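Local coordinates for protein malyl-CoA lyase/beta-methylmalyl-CoA lyase (Methylobacterium extorquens, PDB 5UGR) that is a magnesium-binding lyase of the HpcH/HpaI aldolase/citrate lyase family, with a TIM-barrel fold and six chains in its assembly, at residues Q54-I59 with V89-E94; H83-D88 with Y114-L119. One frame throughout, in Å; residues are numbered along the deposited sequence. Where two conformers were deposited one is given.

Contact 1. Residues Q54-I59 with V89-E94; sequences QARKNI and VVDIVE
With CG set anti to its own backbone N (chi1 -169°) and a bend at chi3, Arg56 runs its methylenes past Ile92 and Asp91. Ile92 has its CG1 branch beside the backbone N, and an extended second torsion carries CD1 outward into the seam between two outer helices of a TIM barrel, 52-65 and 85-95. The helices follow successive strands and run nearly parallel, with short-segment axes 12° apart and a closest approach of 10.0 Å.

CD1 of Ile92 is the shared apolar point: CG of Arg56 lies 4.0 Å from it, and CG2 of Ile59 approaches it equally closely, at 4.0 Å. Branched isoleucines suit this buried seam, where Leu43 touches both, while the long arginine can pack through its methylenes and still send its charge on. That charge forms a salt bridge through NE with Asp88, one turn before Ile92. OD2 of Asp91 instead forms a salt bridge with Arg87, less certain because Arg87 has two conformers. The guanidinium of Arg56 and the carboxylate of Asp91 stand 89° apart, with NH1 of Arg56 4.6 Å from OD2 of Asp91, and the nearer approach to that oxygen is by Arg56 CD, at 3.7 Å.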
loop_
_atom_site.group_PDB
_atom_site.type_symbol
_atom_site.label_atom_id
_atom_site.label_comp_id
_atom_site.label_asym_id
_atom_site.label_seq_id
_atom_site.Cartn_x
_atom_site.Cartn_y
_atom_site.Cartn_z
ATOM N N GLN A 54 18.175 -28.307 26.446
ATOM C CA GLN A 54 19.399 -29.104 26.254
ATOM C C GLN A 54 19.887 -29.082 24.824
ATOM O O GLN A 54 21.089 -29.024 24.566
ATOM C CB GLN A 54 19.190 -30.541 26.740
ATOM C CG GLN A 54 20.452 -31.370 26.766
ATOM C CD GLN A 54 21.546 -30.812 27.665
ATOM O OE1 GLN A 54 21.305 -30.497 28.819
ATOM N NE2 GLN A 54 22.759 -30.656 27.124
ATOM N N ALA A 55 18.939 -29.095 23.868
ATOM C CA ALA A 55 19.360 -29.096 22.477
ATOM C C ALA A 55 20.127 -27.826 22.176
ATOM O O ALA A 55 21.090 -27.825 21.419
ATOM C CB ALA A 55 18.135 -29.214 21.576
ATOM N N ARG A 56 19.728 -26.726 22.811
ATOM C CA ARG A 56 20.414 -25.451 22.625
ATOM C C ARG A 56 21.848 -25.529 23.091
ATOM O O ARG A 56 22.808 -25.120 22.395
ATOM C CB ARG A 56 19.621 -24.336 23.318
ATOM C CG ARG A 56 20.086 -22.966 22.984
ATOM C CD ARG A 56 19.355 -21.896 23.764
ATOM N NE ARG A 56 17.884 -21.939 23.626
ATOM C CZ ARG A 56 16.960 -22.054 24.580
ATOM N NH1 ARG A 56 17.277 -22.290 25.851
ATOM N NH2 ARG A 56 15.681 -21.975 24.268
ATOM N N LYS A 57 22.013 -26.135 24.263
ATOM C CA LYS A 57 23.374 -26.364 24.749
ATOM C C LYS A 57 24.208 -27.303 23.866
ATOM O O LYS A 57 25.372 -27.034 23.580
ATOM C CB LYS A 57 23.286 -26.908 26.186
ATOM C CG LYS A 57 22.736 -25.921 27.197
ATOM C CD LYS A 57 22.661 -26.622 28.562
ATOM C CE LYS A 57 21.955 -25.731 29.561
ATOM N NZ LYS A 57 21.635 -26.456 30.819
ATOM N N ASN A 58 23.572 -28.361 23.397
ATOM C CA ASN A 58 24.208 -29.324 22.497
ATOM C C ASN A 58 24.694 -28.640 21.244
ATOM O O ASN A 58 25.834 -28.886 20.770
ATOM C CB ASN A 58 23.285 -30.464 22.108
ATOM C CG ASN A 58 22.860 -31.356 23.280
ATOM O OD1 ASN A 58 23.501 -31.398 24.353
ATOM N ND2 ASN A 58 21.804 -32.107 23.057
ATOM N N ILE A 59 23.833 -27.763 20.690
ATOM C CA ILE A 59 24.233 -27.074 19.475
ATOM C C ILE A 59 25.398 -26.085 19.629
ATOM O O ILE A 59 26.273 -25.972 18.788
ATOM C CB ILE A 59 22.951 -26.375 18.861
ATOM C CG1 ILE A 59 22.067 -27.468 18.243
ATOM C CG2 ILE A 59 23.347 -25.328 17.813
ATOM C CD1 ILE A 59 20.687 -27.011 17.778
ATOM N N VAL A 89 18.423 -17.514 19.801
ATOM C CA VAL A 89 19.192 -16.523 19.063
ATOM C C VAL A 89 20.289 -15.932 19.943
ATOM O O VAL A 89 21.457 -15.871 19.549
ATOM C CB VAL A 89 18.273 -15.436 18.473
ATOM C CG1 VAL A 89 19.068 -14.369 17.730
ATOM C CG2 VAL A 89 17.250 -16.075 17.503
ATOM N N VAL A 90 19.905 -15.460 21.115
ATOM C CA VAL A 90 20.884 -14.813 22.025
ATOM C C VAL A 90 22.013 -15.796 22.377
ATOM O O VAL A 90 23.185 -15.490 22.185
ATOM C CB VAL A 90 20.196 -14.291 23.314
ATOM C CG1 VAL A 90 21.253 -13.893 24.362
ATOM C CG2 VAL A 90 19.326 -13.083 22.984
ATOM N N ASP A 91 21.659 -16.978 22.872
ATOM C CA ASP A 91 22.718 -17.866 23.405
ATOM C C ASP A 91 23.653 -18.351 22.291
ATOM O O ASP A 91 24.870 -18.375 22.446
ATOM C CB ASP A 91 22.148 -19.050 24.152
ATOM C CG ASP A 91 21.479 -18.684 25.432
ATOM O OD1 ASP A 91 21.487 -17.507 25.830
ATOM O OD2 ASP A 91 21.054 -19.644 26.128
ATOM N N ILE A 92 23.086 -18.730 21.153
ATOM C CA ILE A 92 23.906 -19.299 20.086
ATOM C C ILE A 92 24.668 -18.236 19.349
ATOM O O ILE A 92 25.876 -18.441 19.066
ATOM C CB ILE A 92 23.106 -20.226 19.151
ATOM C CG1 ILE A 92 22.477 -21.353 19.947
ATOM C CG2 ILE A 92 23.956 -20.733 17.998
ATOM C CD1 ILE A 92 21.358 -22.154 19.281
ATOM N N VAL A 93 24.023 -17.095 19.008
ATOM C CA VAL A 93 24.766 -16.103 18.276
ATOM C C VAL A 93 25.884 -15.524 19.174
ATOM O O VAL A 93 27.020 -15.287 18.690
ATOM C CB VAL A 93 23.875 -15.005 17.643
ATOM C CG1 VAL A 93 24.685 -13.953 16.918
ATOM C CG2 VAL A 93 22.854 -15.634 16.687
ATOM N N GLU A 94 25.624 -15.360 20.460
ATOM C CA GLU A 94 26.691 -14.855 21.351
ATOM C C GLU A 94 27.880 -15.792 21.386
ATOM O O GLU A 94 29.014 -15.325 21.370
ATOM C CB GLU A 94 26.150 -14.605 22.763
ATOM C CG GLU A 94 25.355 -13.321 22.919
ATOM C CD GLU A 94 24.909 -13.043 24.349
ATOM O OE1 GLU A 94 25.136 -13.873 25.260
ATOM O OE2 GLU A 94 24.355 -11.931 24.552
#

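Contact 2. Residues H83-D88 with Y114-L119; sequences HYMYRD and YAIDVL
Met85 and Ile116 point the ends of their side chains at each other, and the meeting is tip to tip. The thioether makes the closer approach, with SD of Met85 3.5 Å from CD1 of Ile116, and the terminal methyl follows, CE of Met85 lying 3.7 Å from the same CD1. One isoleucine methyl thus sits against both outer atoms of the methionine. Neither side chain gets there by a straight path. The CB of Met85 points toward helix 110-127, and the chain then bends at chi2 (-142°, well short of fully extended) and again at chi3 (80°), which turns CE out of line with the chain and brings it near both Ile116 CD1 and Leu119 CD2. The CB of Ile116 does not itself point across the gap, but a second torsion of -48° turns CD1 toward the methionine.

Leu119, one turn further along helix 110-127, does point its CB across, and its CD2 approaches the same methyl from another direction, roughly at right angles to Ile116 CD1, 4.3 Å from Met85 CE. In TIM-barrel terms this joins the start of helix 85-95 to the next helix of the outer ring, 110-127, each following its own strand. A flexible, unbranched thioether suits such a place because it can bend to meet both aliphatic ends.

Ile77 and Leu80 line Met85 from the preceding loop, and Phe135 of strand 134-139 backs Ile116 from the barrel side. Gln122 of a second subunit also packs on Met85, so the junction lies at a subunit interface. The ring of Tyr86 starts beside the contact but leads away from it, and its OH is hydrogen-bonded to OE2 of Glu94 of the second subunit.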
loop_
_atom_site.group_PDB
_atom_site.type_symbol
_atom_site.label_atom_id
_atom_site.label_comp_id
_atom_site.label_asym_id
_atom_site.label_seq_id
_atom_site.Cartn_x
_atom_site.Cartn_y
_atom_site.Cartn_z
ATOM N N HIS A 83 8.171 -19.224 23.301
ATOM C CA HIS A 83 9.073 -18.516 24.243
ATOM C C HIS A 83 10.542 -18.915 24.085
ATOM O O HIS A 83 11.425 -18.223 24.539
ATOM C CB HIS A 83 8.628 -18.697 25.706
ATOM C CG HIS A 83 8.754 -20.090 26.239
ATOM N ND1 HIS A 83 9.887 -20.547 26.887
ATOM C CD2 HIS A 83 7.886 -21.115 26.241
ATOM C CE1 HIS A 83 9.679 -21.792 27.295
ATOM N NE2 HIS A 83 8.482 -22.163 26.909
ATOM N N TYR A 84 10.798 -20.056 23.420
ATOM C CA TYR A 84 12.142 -20.582 23.285
ATOM C C TYR A 84 13.050 -19.708 22.400
ATOM O O TYR A 84 14.253 -19.716 22.539
ATOM C CB TYR A 84 12.119 -21.966 22.656
ATOM C CG TYR A 84 11.220 -22.933 23.366
ATOM C CD1 TYR A 84 11.634 -23.553 24.575
ATOM C CD2 TYR A 84 9.931 -23.186 22.876
ATOM C CE1 TYR A 84 10.755 -24.420 25.217
ATOM C CE2 TYR A 84 9.080 -24.051 23.537
ATOM C CZ TYR A 84 9.500 -24.657 24.688
ATOM O OH TYR A 84 8.585 -25.481 25.318
ATOM N N MET A 85 12.413 -19.005 21.449
ATOM C CA MET A 85 13.181 -18.435 20.354
ATOM C C MET A 85 14.249 -17.413 20.800
ATOM O O MET A 85 15.384 -17.422 20.298
ATOM C CB MET A 85 12.224 -17.782 19.344
ATOM C CG MET A 85 12.939 -17.372 18.096
ATOM S SD MET A 85 12.372 -15.805 17.406
ATOM C CE MET A 85 13.278 -14.688 18.494
ATOM N N TYR A 86 13.875 -16.497 21.691
ATOM C CA TYR A 86 14.846 -15.424 21.984
ATOM C C TYR A 86 16.135 -15.989 22.609
ATOM O O TYR A 86 17.210 -15.498 22.321
ATOM C CB TYR A 86 14.276 -14.286 22.833
ATOM C CG TYR A 86 14.054 -14.576 24.305
ATOM C CD1 TYR A 86 12.921 -15.247 24.744
ATOM C CD2 TYR A 86 14.971 -14.143 25.250
ATOM C CE1 TYR A 86 12.678 -15.470 26.067
ATOM C CE2 TYR A 86 14.743 -14.373 26.591
ATOM C CZ TYR A 86 13.600 -15.047 26.999
ATOM O OH TYR A 86 13.347 -15.216 28.366
ATOM N N ARG A 87 16.003 -17.037 23.403
ATOM C CA ARG A 87 17.190 -17.666 23.949
ATOM C C ARG A 87 18.003 -18.479 22.931
ATOM O O ARG A 87 19.220 -18.494 22.986
ATOM C CB ARG A 87 16.806 -18.452 25.192
ATOM C CG ARG A 87 16.998 -17.524 26.383
ATOM C CD ARG A 87 18.272 -17.897 27.172
ATOM N NE ARG A 87 17.686 -18.875 28.011
ATOM C CZ ARG A 87 18.263 -19.921 28.529
ATOM N NH1 ARG A 87 17.470 -20.675 29.214
ATOM N NH2 ARG A 87 19.568 -20.172 28.380
ATOM N N ASP A 88 17.329 -19.054 21.937
ATOM C CA ASP A 88 18.018 -19.676 20.813
ATOM C C ASP A 88 18.973 -18.685 20.129
ATOM O O ASP A 88 20.130 -18.972 19.896
ATOM C CB ASP A 88 17.047 -20.203 19.768
ATOM C CG ASP A 88 16.096 -21.278 20.261
ATOM O OD1 ASP A 88 16.350 -21.964 21.314
ATOM O OD2 ASP A 88 15.042 -21.496 19.541
ATOM N N TYR A 114 12.140 -8.855 9.994
ATOM C CA TYR A 114 12.661 -7.634 10.596
ATOM C C TYR A 114 13.005 -7.876 12.060
ATOM O O TYR A 114 14.054 -7.434 12.560
ATOM C CB TYR A 114 11.692 -6.484 10.380
ATOM C CG TYR A 114 12.118 -5.082 10.666
ATOM C CD1 TYR A 114 12.147 -4.574 11.964
ATOM C CD2 TYR A 114 12.502 -4.221 9.609
ATOM C CE1 TYR A 114 12.423 -3.221 12.222
ATOM C CE2 TYR A 114 12.789 -2.895 9.861
ATOM C CZ TYR A 114 12.742 -2.375 11.146
ATOM O OH TYR A 114 13.029 -1.050 11.361
ATOM N N ALA A 115 12.090 -8.514 12.777
ATOM C CA ALA A 115 12.316 -8.755 14.206
ATOM C C ALA A 115 13.581 -9.519 14.474
ATOM O O ALA A 115 14.308 -9.180 15.437
ATOM C CB ALA A 115 11.103 -9.433 14.823
ATOM N N ILE A 116 13.815 -10.572 13.680
ATOM C CA ILE A 116 15.030 -11.375 13.866
ATOM C C ILE A 116 16.257 -10.586 13.434
ATOM O O ILE A 116 17.343 -10.743 14.014
ATOM C CB ILE A 116 14.903 -12.740 13.166
ATOM C CG1 ILE A 116 13.593 -13.425 13.559
ATOM C CG2 ILE A 116 16.106 -13.645 13.489
ATOM C CD1 ILE A 116 13.251 -13.487 15.001
ATOM N N ASP A 117 16.111 -9.732 12.423
ATOM C CA ASP A 117 17.220 -8.875 11.968
ATOM C C ASP A 117 17.639 -7.894 13.112
ATOM O O ASP A 117 18.836 -7.771 13.384
ATOM C CB ASP A 117 16.767 -8.162 10.700
ATOM C CG ASP A 117 17.873 -7.704 9.796
ATOM O OD1 ASP A 117 19.060 -7.729 10.198
ATOM O OD2 ASP A 117 17.520 -7.219 8.679
ATOM N N VAL A 118 16.674 -7.281 13.815
ATOM C CA VAL A 118 16.979 -6.397 14.914
ATOM C C VAL A 118 17.838 -7.165 15.949
ATOM O O VAL A 118 18.917 -6.690 16.335
ATOM C CB VAL A 118 15.707 -5.865 15.558
ATOM C CG1 VAL A 118 16.038 -5.113 16.831
ATOM C CG2 VAL A 118 14.946 -4.920 14.586
ATOM N N LEU A 119 17.339 -8.313 16.402
ATOM C CA LEU A 119 17.992 -9.045 17.498
ATOM C C LEU A 119 19.371 -9.500 17.059
ATOM O O LEU A 119 20.363 -9.346 17.820
ATOM C CB LEU A 119 17.071 -10.174 17.939
ATOM C CG LEU A 119 17.579 -11.035 19.102
ATOM C CD1 LEU A 119 17.853 -10.180 20.352
ATOM C CD2 LEU A 119 16.561 -12.107 19.410
#

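Overall arrangement
The centres of contacts 1 and 2 lie 12 Å apart on one flank of the barrel, and helix 85-95 serves both: it lies between the other two helices, one flank toward 52-65 and another toward 110-127, and the contacts sample different turns of it. Along the chain the segments alternate, 54-59, 83-88, 89-94, 114-119, as expected when three successive helices of a beta/alpha barrel pack side by side. The two contacts also touch directly, with Val89 CG1 3.8 Å from Leu119 CD2 and the backbone oxygen of Tyr84 3.2 Å from Arg56 NH2. Both reach the second subunit, so this run of outer helices belongs to the barrel wall and to an interface of the six-chain assembly.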